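Local coordinates for uncharacterized protein TP-0789 domain-containing protein (Nitrosomonas europaea ATCC 19718, PDB 3BUU), which is of unknown function but belongs to the LolA superfamily, whose characterised members bind lipoproteins or lipids in a hydrophobic barrel cavity, so it may do likewise, at residues D17-P22 with L183-P188; V30-A35 with Y44-L49; V147-N152 with Y159-Y164; T189-E194 with L205-M210. All blocks are in the same frame, centred on the assembly; numbering follows the deposited sequence.

How the contacts relate
The four contacts sample one antiparallel run of strands, consistent with the curved, incomplete barrel of LolA-like proteins; no ligand marks a pocket. Contacts 2 and 4 are closest, with centres 8 Å apart, because strands 26-36 and 202-212 are neighbours: Ala31 O lies 2.8 Å from Asp206 N, a probable hydrogen bond. Contact 1 shares strand 185-195 with contact 4, their centres 13 Å apart, and is tied to it where Arg20 NH2 comes within 2.8 Å of Tyr207 OH. Contact 3 stands further along the strand order, its centre 16 Å from that of contact 4 and 22 Å from that of contact 2, across the middle of the chain.

Contact 1: residues D17-P22 with L183-P188; sequences DEIRFP and LGEMRP
Arg187 reaches from the start of strand 185-195 to the C-terminal end of helix 9-20 and joins helix to strands in this LolA-like barrel. CG stands beside the backbone N (chi1 -55°), and from there the chain runs extended to NE, which carries the guanidinium along the last helical turn. CB, CG and CD all pass the carbonyl oxygen of Ile19, CG most closely, with Arg187 CG to Ile19 O 3.2 Å. NE makes a weak bond back to Ile182 O. The CZ group lies between two lids: Pro22 N sits over one face, offset toward the rim, and Glu185 CB covers the centre of the opposite one. At the tip, NH1 donates to Glu18 O over 2.8 Å at 152°, meeting it from above the carbonyl plane. Its second bond, to Ile19 O, is weak because the N-H is bent to 123°. Arg187 NH2 donates to Leu183 O at 2.9 Å. It also donates to a water that in turn donates to Glu18 O, so this helical carbonyl is gripped twice. A positive group among such carbonyls would be expected to suit the negative end of the helix dipole. Next to it, Pro188 CG lies 3.9 Å from Arg20 CD, whose guanidinium goes on to Tyr207. One more water holds Pro188 O and Arg20 O together and accepts from Arg20 NH1. Nearer the surface the carboxylates of Glu18 and Glu185 approach to 4.6 Å between their OE2 atoms, and a water donates to both, weakly to Glu18 OE2 and at 2.6 Å to Glu185 OE2.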
# COMPACT_ATOMS: atom_id res chain seq x y z
N ASP A 17 -6.87 -4.35 -8.78
CA ASP A 17 -7.18 -3.40 -7.71
C ASP A 17 -8.45 -3.77 -6.95
O ASP A 17 -8.49 -3.64 -5.72
CB ASP A 17 -7.42 -2.00 -8.27
CG ASP A 17 -6.18 -1.16 -8.55
OD1 ASP A 17 -5.08 -1.44 -8.06
OD2 ASP A 17 -6.39 -0.13 -9.28
N GLU A 18 -9.49 -4.18 -7.68
CA GLU A 18 -10.75 -4.49 -7.04
C GLU A 18 -10.72 -5.80 -6.24
O GLU A 18 -11.53 -5.96 -5.34
CB GLU A 18 -11.89 -4.45 -8.03
CG GLU A 18 -12.03 -5.62 -8.85
CD GLU A 18 -13.13 -5.46 -9.90
OE1 GLU A 18 -13.74 -4.37 -9.98
OE2 GLU A 18 -13.38 -6.41 -10.64
N ILE A 19 -9.76 -6.68 -6.53
CA ILE A 19 -9.52 -7.83 -5.70
C ILE A 19 -8.77 -7.43 -4.42
O ILE A 19 -9.09 -7.93 -3.34
CB ILE A 19 -8.82 -8.92 -6.50
CG1 ILE A 19 -9.84 -9.53 -7.46
CG2 ILE A 19 -8.14 -9.94 -5.59
CD1 ILE A 19 -9.19 -10.35 -8.56
N ARG A 20 -7.77 -6.58 -4.55
CA ARG A 20 -7.02 -6.16 -3.39
C ARG A 20 -7.92 -5.47 -2.36
O ARG A 20 -7.88 -5.81 -1.17
CB ARG A 20 -5.91 -5.24 -3.86
CG ARG A 20 -5.08 -4.53 -2.76
CD ARG A 20 -4.08 -5.42 -2.03
NE ARG A 20 -3.16 -4.51 -1.31
CZ ARG A 20 -3.00 -4.39 0.02
NH1 ARG A 20 -3.71 -5.14 0.91
NH2 ARG A 20 -2.12 -3.48 0.45
N PHE A 21 -8.69 -4.48 -2.81
CA PHE A 21 -9.51 -3.70 -1.86
C PHE A 21 -10.85 -3.36 -2.48
O PHE A 21 -10.98 -3.19 -3.68
CB PHE A 21 -8.87 -2.35 -1.52
CG PHE A 21 -7.69 -2.39 -0.60
CD1 PHE A 21 -7.72 -3.11 0.59
CD2 PHE A 21 -6.57 -1.62 -0.86
CE1 PHE A 21 -6.64 -3.06 1.50
CE2 PHE A 21 -5.51 -1.58 0.05
CZ PHE A 21 -5.56 -2.30 1.21
N PRO A 22 -11.87 -3.20 -1.61
CA PRO A 22 -13.11 -2.65 -2.08
C PRO A 22 -12.89 -1.31 -2.75
O PRO A 22 -12.04 -0.52 -2.29
CB PRO A 22 -13.91 -2.45 -0.81
CG PRO A 22 -13.28 -3.24 0.21
CD PRO A 22 -11.87 -3.44 -0.15
N LEU A 183 -15.98 -9.11 1.67
CA LEU A 183 -16.61 -8.03 0.94
C LEU A 183 -16.63 -8.24 -0.56
O LEU A 183 -16.34 -7.33 -1.34
CB LEU A 183 -15.96 -6.68 1.32
CG LEU A 183 -16.10 -6.32 2.80
CD1 LEU A 183 -15.20 -5.11 3.12
CD2 LEU A 183 -17.53 -6.02 3.19
N GLY A 184 -17.05 -9.43 -0.96
CA GLY A 184 -17.30 -9.69 -2.38
C GLY A 184 -16.17 -10.29 -3.18
O GLY A 184 -16.37 -10.60 -4.39
N GLU A 185 -14.97 -10.42 -2.59
CA GLU A 185 -13.85 -10.98 -3.34
C GLU A 185 -13.03 -11.86 -2.44
O GLU A 185 -13.04 -11.73 -1.21
CB GLU A 185 -12.91 -9.87 -3.87
CG GLU A 185 -13.54 -8.85 -4.78
CD GLU A 185 -13.91 -9.33 -6.16
OE1 GLU A 185 -13.45 -10.40 -6.62
OE2 GLU A 185 -14.64 -8.54 -6.82
N MSE A 186 -12.22 -12.75 -3.04
CA MSE A 186 -11.10 -13.37 -2.34
C MSE A 186 -9.96 -12.35 -2.35
O MSE A 186 -9.38 -12.07 -3.39
CB MSE A 186 -10.67 -14.63 -3.08
CG MSE A 186 -11.71 -15.75 -2.98
SE MSE A 186 -11.96 -16.42 -1.22
CE MSE A 186 -10.23 -17.18 -0.95
N ARG A 187 -9.67 -11.79 -1.18
CA ARG A 187 -8.73 -10.70 -1.06
C ARG A 187 -7.48 -11.18 -0.33
O ARG A 187 -7.55 -11.95 0.63
CB ARG A 187 -9.31 -9.56 -0.24
CG ARG A 187 -10.66 -9.08 -0.79
CD ARG A 187 -11.05 -7.77 -0.16
NE ARG A 187 -12.36 -7.32 -0.64
CZ ARG A 187 -12.56 -6.72 -1.82
NH1 ARG A 187 -11.48 -6.40 -2.56
NH2 ARG A 187 -13.79 -6.40 -2.21
N PRO A 188 -6.30 -10.68 -0.73
CA PRO A 188 -5.08 -11.04 0.00
C PRO A 188 -5.09 -10.36 1.37
O PRO A 188 -5.41 -9.19 1.47
CB PRO A 188 -3.98 -10.48 -0.88
CG PRO A 188 -4.61 -9.29 -1.61
CD PRO A 188 -6.06 -9.73 -1.85
O HOH W 1 -14.14 -5.31 -4.78
O HOH W 2 -15.43 -7.79 -9.18
O HOH W 3 -6.11 -6.63 0.76

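Contact 2: residues V30-A35 with Y44-L49; sequences VAIRTA and YRYQVL
Ile32 and Tyr46 form the apolar centre, meeting diagonally across two antiparallel strands: Ile32 CD1 touches Tyr46 CE2 at 3.6 Å. The CG1 branch of Ile32 stands beside its backbone N (chi1 -53°), which carries CD1 toward this ring. A second diagonal on the same face pairs Val30 CG2 with Val48 CG2 at 3.9 Å. Tyr46 turns its ring edge to the Val30 carbonyl, with CD2 3.8 Å from that oxygen. Further out come the backbone bonds. Val30 with Tyr46 and Ile32 with Tyr44 are hydrogen-bonded pairs, each closed by two N-H...O bonds; that from Tyr44 N to Ile32 O measures 3.0 Å and is almost straight at 176°. Ala31 with Arg45 is the non-hydrogen-bonded pair between them, and there the CA of Arg45 approaches Val30 O at 3.3 Å. On this other face Arg45 extends its chain so that NH1 rests 3.6 Å from Ala31 CB, while its NE forms a salt bridge with Glu62. The two strands make the beta hairpin 26-36/39-51 of the barrel. Strand 55-62 flanks it beyond 39-51 and strand 202-212 beyond 26-36, while residues of strand 96-98 pack on the face of Ile32, Tyr44 and Tyr46.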
# COMPACT_ATOMS: atom_id res chain seq x y z
N VAL A 30 -3.89 -2.82 10.05
CA VAL A 30 -2.68 -3.36 9.45
C VAL A 30 -1.60 -3.57 10.49
O VAL A 30 -1.26 -2.61 11.21
CB VAL A 30 -2.12 -2.42 8.33
CG1 VAL A 30 -1.04 -3.15 7.54
CG2 VAL A 30 -3.26 -1.95 7.41
N ALA A 31 -1.09 -4.78 10.58
CA ALA A 31 0.03 -5.09 11.48
C ALA A 31 1.24 -5.32 10.58
O ALA A 31 1.12 -6.01 9.58
CB ALA A 31 -0.25 -6.35 12.26
N ILE A 32 2.36 -4.71 10.91
CA ILE A 32 3.55 -4.81 10.08
C ILE A 32 4.68 -5.32 10.98
O ILE A 32 5.05 -4.67 11.96
CB ILE A 32 3.97 -3.49 9.45
CG1 ILE A 32 2.78 -2.89 8.71
CG2 ILE A 32 5.18 -3.69 8.56
CD1 ILE A 32 3.09 -1.56 7.96
N ARG A 33 5.22 -6.48 10.64
CA ARG A 33 6.33 -7.11 11.36
C ARG A 33 7.51 -7.13 10.42
O ARG A 33 7.48 -7.82 9.40
CB ARG A 33 5.93 -8.54 11.76
CG ARG A 33 4.77 -8.62 12.75
CD ARG A 33 4.38 -10.05 13.20
NE ARG A 33 3.46 -10.07 14.34
CZ ARG A 33 2.15 -9.84 14.24
NH1 ARG A 33 1.58 -9.58 13.06
NH2 ARG A 33 1.41 -9.88 15.35
N THR A 34 8.58 -6.43 10.78
CA THR A 34 9.78 -6.38 9.96
C THR A 34 10.92 -7.05 10.70
O THR A 34 11.11 -6.77 11.89
CB THR A 34 10.18 -4.95 9.65
OG1 THR A 34 9.12 -4.30 8.93
CG2 THR A 34 11.43 -4.85 8.84
N ALA A 35 11.66 -7.90 10.00
CA ALA A 35 12.84 -8.49 10.59
C ALA A 35 13.87 -8.69 9.53
O ALA A 35 13.55 -8.88 8.35
CB ALA A 35 12.49 -9.83 11.21
N TYR A 44 4.65 -2.94 14.40
CA TYR A 44 3.91 -1.72 14.19
C TYR A 44 2.47 -2.08 13.87
O TYR A 44 2.21 -3.09 13.18
CB TYR A 44 4.51 -0.92 13.02
CG TYR A 44 5.75 -0.11 13.38
CD1 TYR A 44 5.69 1.26 13.38
CD2 TYR A 44 6.95 -0.71 13.80
CE1 TYR A 44 6.79 2.04 13.71
CE2 TYR A 44 8.06 0.06 14.14
CZ TYR A 44 7.96 1.44 14.11
OH TYR A 44 9.04 2.22 14.48
N ARG A 45 1.53 -1.30 14.36
CA ARG A 45 0.13 -1.50 13.99
C ARG A 45 -0.51 -0.18 13.67
O ARG A 45 -0.16 0.85 14.29
CB ARG A 45 -0.64 -2.17 15.14
CG ARG A 45 -0.23 -3.57 15.50
CD ARG A 45 -1.30 -4.16 16.42
NE ARG A 45 -0.86 -5.38 17.09
CZ ARG A 45 -1.13 -6.60 16.65
NH1 ARG A 45 -1.81 -6.76 15.52
NH2 ARG A 45 -0.71 -7.66 17.32
N TYR A 46 -1.43 -0.21 12.70
CA TYR A 46 -2.09 0.98 12.20
C TYR A 46 -3.56 0.72 12.02
O TYR A 46 -3.97 -0.39 11.70
CB TYR A 46 -1.55 1.36 10.81
CG TYR A 46 -0.06 1.61 10.81
CD1 TYR A 46 0.46 2.87 10.98
CD2 TYR A 46 0.85 0.55 10.62
CE1 TYR A 46 1.83 3.09 10.99
CE2 TYR A 46 2.22 0.78 10.61
CZ TYR A 46 2.68 2.03 10.79
OH TYR A 46 4.04 2.25 10.80
N GLN A 47 -4.36 1.77 12.15
CA GLN A 47 -5.72 1.76 11.68
C GLN A 47 -5.77 2.68 10.47
O GLN A 47 -5.29 3.81 10.54
CB GLN A 47 -6.69 2.29 12.74
CG GLN A 47 -8.14 2.28 12.17
CD GLN A 47 -9.15 3.09 12.95
OE1 GLN A 47 -9.27 4.30 12.75
NE2 GLN A 47 -9.93 2.43 13.78
N VAL A 48 -6.37 2.20 9.38
CA VAL A 48 -6.44 2.95 8.13
C VAL A 48 -7.90 3.24 7.79
O VAL A 48 -8.73 2.33 7.79
CB VAL A 48 -5.80 2.14 7.00
CG1 VAL A 48 -5.87 2.93 5.71
CG2 VAL A 48 -4.35 1.84 7.36
N LEU A 49 -8.18 4.52 7.50
CA LEU A 49 -9.48 4.95 6.95
C LEU A 49 -9.16 5.31 5.50
O LEU A 49 -8.47 6.28 5.24
CB LEU A 49 -9.96 6.18 7.72
CG LEU A 49 -10.18 5.95 9.21
CD1 LEU A 49 -10.65 7.26 9.87
CD2 LEU A 49 -11.16 4.83 9.47

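Contact 3: residues V147-N152 with Y159-Y164; sequences VLLWVN and YKAEFY
The indole of Trp150 carries the aliphatic end of Lys160 on one face: Lys160 CE lies 3.4 Å from the centroid of the five-membered ring of Trp150, 14° off the normal, a CH-pi contact. Lys160 NZ is further out, 4.5 Å from the same centroid but still over the face, and adds a cation-pi interaction. Lys160 gets there by placing CG in the crowded position between backbone N and carbonyl carbon (chi1 73°) and then running fully extended. At the far end of the indole, CH2 approaches the carboxylate carbon CD of Glu162 at 3.6 Å, ring and carboxylate planes 61° apart, while NE1 is bonded to Glu123. Tyr159 offers a ring edge instead, its CD2 3.8 Å from Trp150 CB, and stacks on Tyr130. Were the indole of Trp150 cut back to an alanine here, the Lys160 chain would probably be free to turn and the Glu123 carboxylate left without its N-H donor. These residues sit in the beta hairpin 146-152/158-164, where Leu148 and Glu162 form a hydrogen-bonded pair, with Glu162 N to Leu148 O 2.8 Å. Tyr164 OH donates to Glu162 OE1 at 2.7 Å from above the carboxylate plane, and its ring carbon CE2 packs against Leu148 CG. The other side of the hairpin is apolar: Val147 and Phe163 lie side by side, pointing the same way, with Val147 CG2 3.8 Å from Phe163 CD1. On that side Leu149 CD1 lies beside Ala161 CB, and Leu149 also touches Leu13 of helix 9-20.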
# COMPACT_ATOMS: atom_id res chain seq x y z
N VAL A 147 6.57 0.21 -11.43
CA VAL A 147 6.25 -1.05 -10.75
C VAL A 147 6.01 -2.09 -11.85
O VAL A 147 5.33 -1.77 -12.83
CB VAL A 147 4.98 -0.89 -9.88
CG1 VAL A 147 4.65 -2.19 -9.13
CG2 VAL A 147 5.19 0.23 -8.86
N LEU A 148 6.47 -3.32 -11.68
CA LEU A 148 6.03 -4.43 -12.51
C LEU A 148 5.12 -5.27 -11.64
O LEU A 148 5.51 -5.68 -10.55
CB LEU A 148 7.22 -5.28 -13.01
CG LEU A 148 8.24 -4.56 -13.89
CD1 LEU A 148 9.24 -5.58 -14.40
CD2 LEU A 148 7.60 -3.75 -14.99
N LEU A 149 3.91 -5.52 -12.12
CA LEU A 149 2.88 -6.23 -11.37
C LEU A 149 2.48 -7.49 -12.13
O LEU A 149 2.06 -7.40 -13.29
CB LEU A 149 1.66 -5.32 -11.16
CG LEU A 149 0.50 -5.97 -10.38
CD1 LEU A 149 0.86 -6.25 -8.94
CD2 LEU A 149 -0.73 -5.11 -10.49
N TRP A 150 2.59 -8.64 -11.48
CA TRP A 150 2.13 -9.91 -12.01
C TRP A 150 0.68 -10.12 -11.60
O TRP A 150 0.38 -10.09 -10.39
CB TRP A 150 2.98 -11.06 -11.46
CG TRP A 150 4.30 -11.30 -12.12
CD1 TRP A 150 4.62 -12.41 -12.83
CD2 TRP A 150 5.47 -10.47 -12.11
NE1 TRP A 150 5.91 -12.31 -13.29
CE2 TRP A 150 6.44 -11.12 -12.89
CE3 TRP A 150 5.79 -9.24 -11.53
CZ2 TRP A 150 7.71 -10.62 -13.10
CZ3 TRP A 150 7.08 -8.69 -11.75
CH2 TRP A 150 8.02 -9.41 -12.53
N VAL A 151 -0.19 -10.36 -12.57
CA VAL A 151 -1.61 -10.56 -12.35
C VAL A 151 -1.96 -11.91 -12.96
O VAL A 151 -1.70 -12.17 -14.15
CB VAL A 151 -2.42 -9.42 -12.98
CG1 VAL A 151 -3.91 -9.69 -12.77
CG2 VAL A 151 -2.06 -8.08 -12.37
N ASN A 152 -2.55 -12.79 -12.15
CA ASN A 152 -2.93 -14.12 -12.65
C ASN A 152 -3.94 -13.99 -13.78
O ASN A 152 -4.96 -13.31 -13.63
CB ASN A 152 -3.53 -14.88 -11.48
CG ASN A 152 -3.59 -16.36 -11.71
OD1 ASN A 152 -4.01 -16.80 -12.75
ND2 ASN A 152 -3.21 -17.12 -10.73
N TYR A 159 -0.34 -11.22 -7.86
CA TYR A 159 0.54 -12.30 -7.47
C TYR A 159 1.79 -11.77 -6.80
O TYR A 159 2.11 -12.17 -5.69
CB TYR A 159 0.86 -13.16 -8.70
CG TYR A 159 1.91 -14.21 -8.49
CD1 TYR A 159 1.76 -15.21 -7.54
CD2 TYR A 159 3.06 -14.21 -9.26
CE1 TYR A 159 2.74 -16.17 -7.36
CE2 TYR A 159 4.03 -15.16 -9.08
CZ TYR A 159 3.86 -16.13 -8.16
OH TYR A 159 4.84 -17.08 -7.95
N LYS A 160 2.53 -10.89 -7.48
CA LYS A 160 3.74 -10.33 -6.94
C LYS A 160 4.03 -9.05 -7.68
O LYS A 160 3.45 -8.77 -8.75
CB LYS A 160 4.91 -11.34 -7.07
CG LYS A 160 5.45 -11.52 -8.47
CD LYS A 160 6.57 -12.55 -8.53
CE LYS A 160 7.17 -12.61 -9.95
NZ LYS A 160 8.34 -13.53 -9.99
N ALA A 161 4.93 -8.26 -7.12
CA ALA A 161 5.34 -7.02 -7.72
C ALA A 161 6.82 -6.80 -7.53
O ALA A 161 7.45 -7.29 -6.60
CB ALA A 161 4.51 -5.87 -7.19
N GLU A 162 7.35 -5.97 -8.44
CA GLU A 162 8.74 -5.47 -8.34
C GLU A 162 8.67 -3.95 -8.39
O GLU A 162 8.00 -3.39 -9.27
CB GLU A 162 9.59 -6.01 -9.50
CG GLU A 162 9.87 -7.51 -9.44
CD GLU A 162 10.68 -7.99 -10.61
OE1 GLU A 162 10.86 -7.24 -11.57
OE2 GLU A 162 11.09 -9.16 -10.58
N PHE A 163 9.38 -3.29 -7.46
CA PHE A 163 9.30 -1.84 -7.32
C PHE A 163 10.66 -1.27 -7.69
O PHE A 163 11.68 -1.75 -7.18
CB PHE A 163 8.95 -1.47 -5.86
CG PHE A 163 7.64 -2.01 -5.44
CD1 PHE A 163 6.50 -1.22 -5.57
CD2 PHE A 163 7.52 -3.32 -4.96
CE1 PHE A 163 5.25 -1.72 -5.22
CE2 PHE A 163 6.28 -3.83 -4.59
CZ PHE A 163 5.15 -3.03 -4.72
N TYR A 164 10.65 -0.24 -8.55
CA TYR A 164 11.88 0.32 -9.11
C TYR A 164 12.05 1.76 -8.70
O TYR A 164 11.06 2.49 -8.44
CB TYR A 164 11.82 0.21 -10.63
CG TYR A 164 11.97 -1.22 -11.07
CD1 TYR A 164 13.22 -1.75 -11.43
CD2 TYR A 164 10.86 -2.07 -11.12
CE1 TYR A 164 13.37 -3.07 -11.81
CE2 TYR A 164 11.00 -3.42 -11.48
CZ TYR A 164 12.27 -3.91 -11.83
OH TYR A 164 12.53 -5.21 -12.18

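Contact 4: residues T189-E194 with L205-M210; sequences TRIIME and LDYSDM
In the beta hairpin of strands 185-195 and 202-212, part of the LolA-like barrel wall, Arg190 and Asp206 form a non-hydrogen-bonded pair and close a two-pronged salt bridge. The arginine presents itself side-on. NE donates to Asp206 OD1 over 2.9 Å, nearly straight at 169° and in the guanidinium plane, while NH2 reaches Asp206 OD2 at 3.0 Å. Both oxygens use their syn lone pairs, and the guanidinium and carboxylate planes are 31° apart. The grip comes from a turn about the CG-CD bond (chi3 -80°), after CG has left anti to the backbone N; this brings NE alongside the carboxylate. A leucine in place of Arg190 would probably leave the Asp206 carboxylate without its two-nitrogen partner, the ion pair with Arg33 being long and weak. A water links the same carboxylate to Thr189, donating to Asp206 OD1 and to Thr189 OG1, which is also bonded to Asn178 O. Thr189 and Arg190 both face Glu177 on strand 170-182, a classic beta bulge. On the opposite face of the hairpin Leu205 lays CD1 3.4 Å from Ile191 O, the same carbonyl that accepts from Leu205 N. Tyr207 N donates to Thr189 O at 2.9 Å, and Tyr207 OH goes on to Arg20. The tyrosine ring meets that threonine carbonyl edge-on, in its own plane, with Tyr207 CD2 3.6 Å from Thr189 O.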
# COMPACT_ATOMS: atom_id res chain seq x y z
N THR A 189 -4.79 -11.10 2.41
CA THR A 189 -4.71 -10.52 3.72
C THR A 189 -3.29 -10.42 4.25
O THR A 189 -3.08 -9.87 5.33
CB THR A 189 -5.58 -11.25 4.74
OG1 THR A 189 -5.04 -12.54 4.99
CG2 THR A 189 -7.02 -11.36 4.25
N ARG A 190 -2.32 -10.91 3.48
CA ARG A 190 -0.93 -10.75 3.81
C ARG A 190 -0.17 -10.24 2.60
O ARG A 190 -0.36 -10.74 1.48
CB ARG A 190 -0.36 -12.09 4.27
CG ARG A 190 1.14 -12.01 4.50
CD ARG A 190 1.63 -13.28 5.16
NE ARG A 190 1.33 -13.20 6.58
CZ ARG A 190 1.95 -13.91 7.52
NH1 ARG A 190 2.83 -14.85 7.18
NH2 ARG A 190 1.67 -13.68 8.79
N ILE A 191 0.68 -9.25 2.82
CA ILE A 191 1.63 -8.90 1.79
C ILE A 191 2.99 -8.96 2.41
O ILE A 191 3.20 -8.51 3.53
CB ILE A 191 1.38 -7.49 1.17
CG1 ILE A 191 0.04 -7.41 0.43
CG2 ILE A 191 2.52 -7.15 0.20
CD1 ILE A 191 -0.37 -5.97 0.10
N ILE A 192 3.93 -9.54 1.67
CA ILE A 192 5.33 -9.64 2.12
C ILE A 192 6.18 -8.78 1.24
O ILE A 192 6.18 -8.98 0.05
CB ILE A 192 5.81 -11.10 2.10
CG1 ILE A 192 4.84 -12.00 2.90
CG2 ILE A 192 7.23 -11.20 2.64
CD1 ILE A 192 3.92 -12.75 2.00
N MSE A 193 6.88 -7.84 1.84
CA MSE A 193 7.75 -6.90 1.12
C MSE A 193 9.19 -7.17 1.50
O MSE A 193 9.55 -7.09 2.67
CB MSE A 193 7.40 -5.43 1.39
CG MSE A 193 6.03 -5.05 0.80
SE MSE A 193 5.70 -3.16 0.78
CE MSE A 193 4.09 -3.32 -0.15
N GLU A 194 10.00 -7.46 0.48
CA GLU A 194 11.38 -7.90 0.68
C GLU A 194 12.31 -6.86 0.07
O GLU A 194 12.10 -6.41 -1.07
CB GLU A 194 11.52 -9.26 -0.03
CG GLU A 194 12.91 -9.91 0.06
CD GLU A 194 12.98 -11.23 -0.74
OE1 GLU A 194 11.90 -11.81 -0.97
OE2 GLU A 194 14.08 -11.69 -1.14
N LEU A 205 3.00 -7.70 6.21
CA LEU A 205 1.82 -6.87 6.48
C LEU A 205 0.60 -7.74 6.53
O LEU A 205 0.29 -8.41 5.55
CB LEU A 205 1.60 -5.83 5.36
CG LEU A 205 2.67 -4.77 5.17
CD1 LEU A 205 3.89 -5.31 4.45
CD2 LEU A 205 2.11 -3.62 4.42
N ASP A 206 -0.09 -7.75 7.68
CA ASP A 206 -1.32 -8.51 7.81
C ASP A 206 -2.49 -7.57 8.02
O ASP A 206 -2.48 -6.69 8.92
CB ASP A 206 -1.21 -9.46 9.01
CG ASP A 206 -0.31 -10.64 8.71
OD1 ASP A 206 -0.51 -11.30 7.65
OD2 ASP A 206 0.59 -10.95 9.51
N TYR A 207 -3.52 -7.77 7.21
CA TYR A 207 -4.72 -6.94 7.16
C TYR A 207 -5.83 -7.63 7.87
O TYR A 207 -6.07 -8.80 7.58
CB TYR A 207 -5.15 -6.65 5.71
CG TYR A 207 -4.17 -5.80 5.03
CD1 TYR A 207 -4.40 -4.46 4.89
CD2 TYR A 207 -2.96 -6.34 4.52
CE1 TYR A 207 -3.43 -3.62 4.24
CE2 TYR A 207 -2.02 -5.55 3.89
CZ TYR A 207 -2.24 -4.20 3.78
OH TYR A 207 -1.28 -3.44 3.14
N SER A 208 -6.54 -6.93 8.76
CA SER A 208 -7.63 -7.56 9.54
C SER A 208 -8.75 -6.57 9.72
O SER A 208 -8.57 -5.34 9.65
CB SER A 208 -7.08 -8.08 10.85
OG SER A 208 -6.61 -7.05 11.65
N ASP A 209 -9.91 -7.14 10.04
CA ASP A 209 -11.13 -6.40 10.33
C ASP A 209 -11.45 -5.35 9.27
O ASP A 209 -11.80 -4.21 9.61
CB ASP A 209 -11.05 -5.77 11.71
CG ASP A 209 -12.45 -5.41 12.23
OD1 ASP A 209 -13.46 -6.00 11.76
OD2 ASP A 209 -12.56 -4.51 13.05
N MSE A 210 -11.37 -5.73 8.03
CA MSE A 210 -11.76 -4.86 6.96
C MSE A 210 -13.27 -4.65 6.98
O MSE A 210 -14.02 -5.62 7.02
CB MSE A 210 -11.30 -5.46 5.64
CG MSE A 210 -11.41 -4.51 4.48
SE MSE A 210 -10.75 -5.26 2.81
CE MSE A 210 -8.90 -5.39 3.24
O HOH W 4 -2.81 -12.87 6.87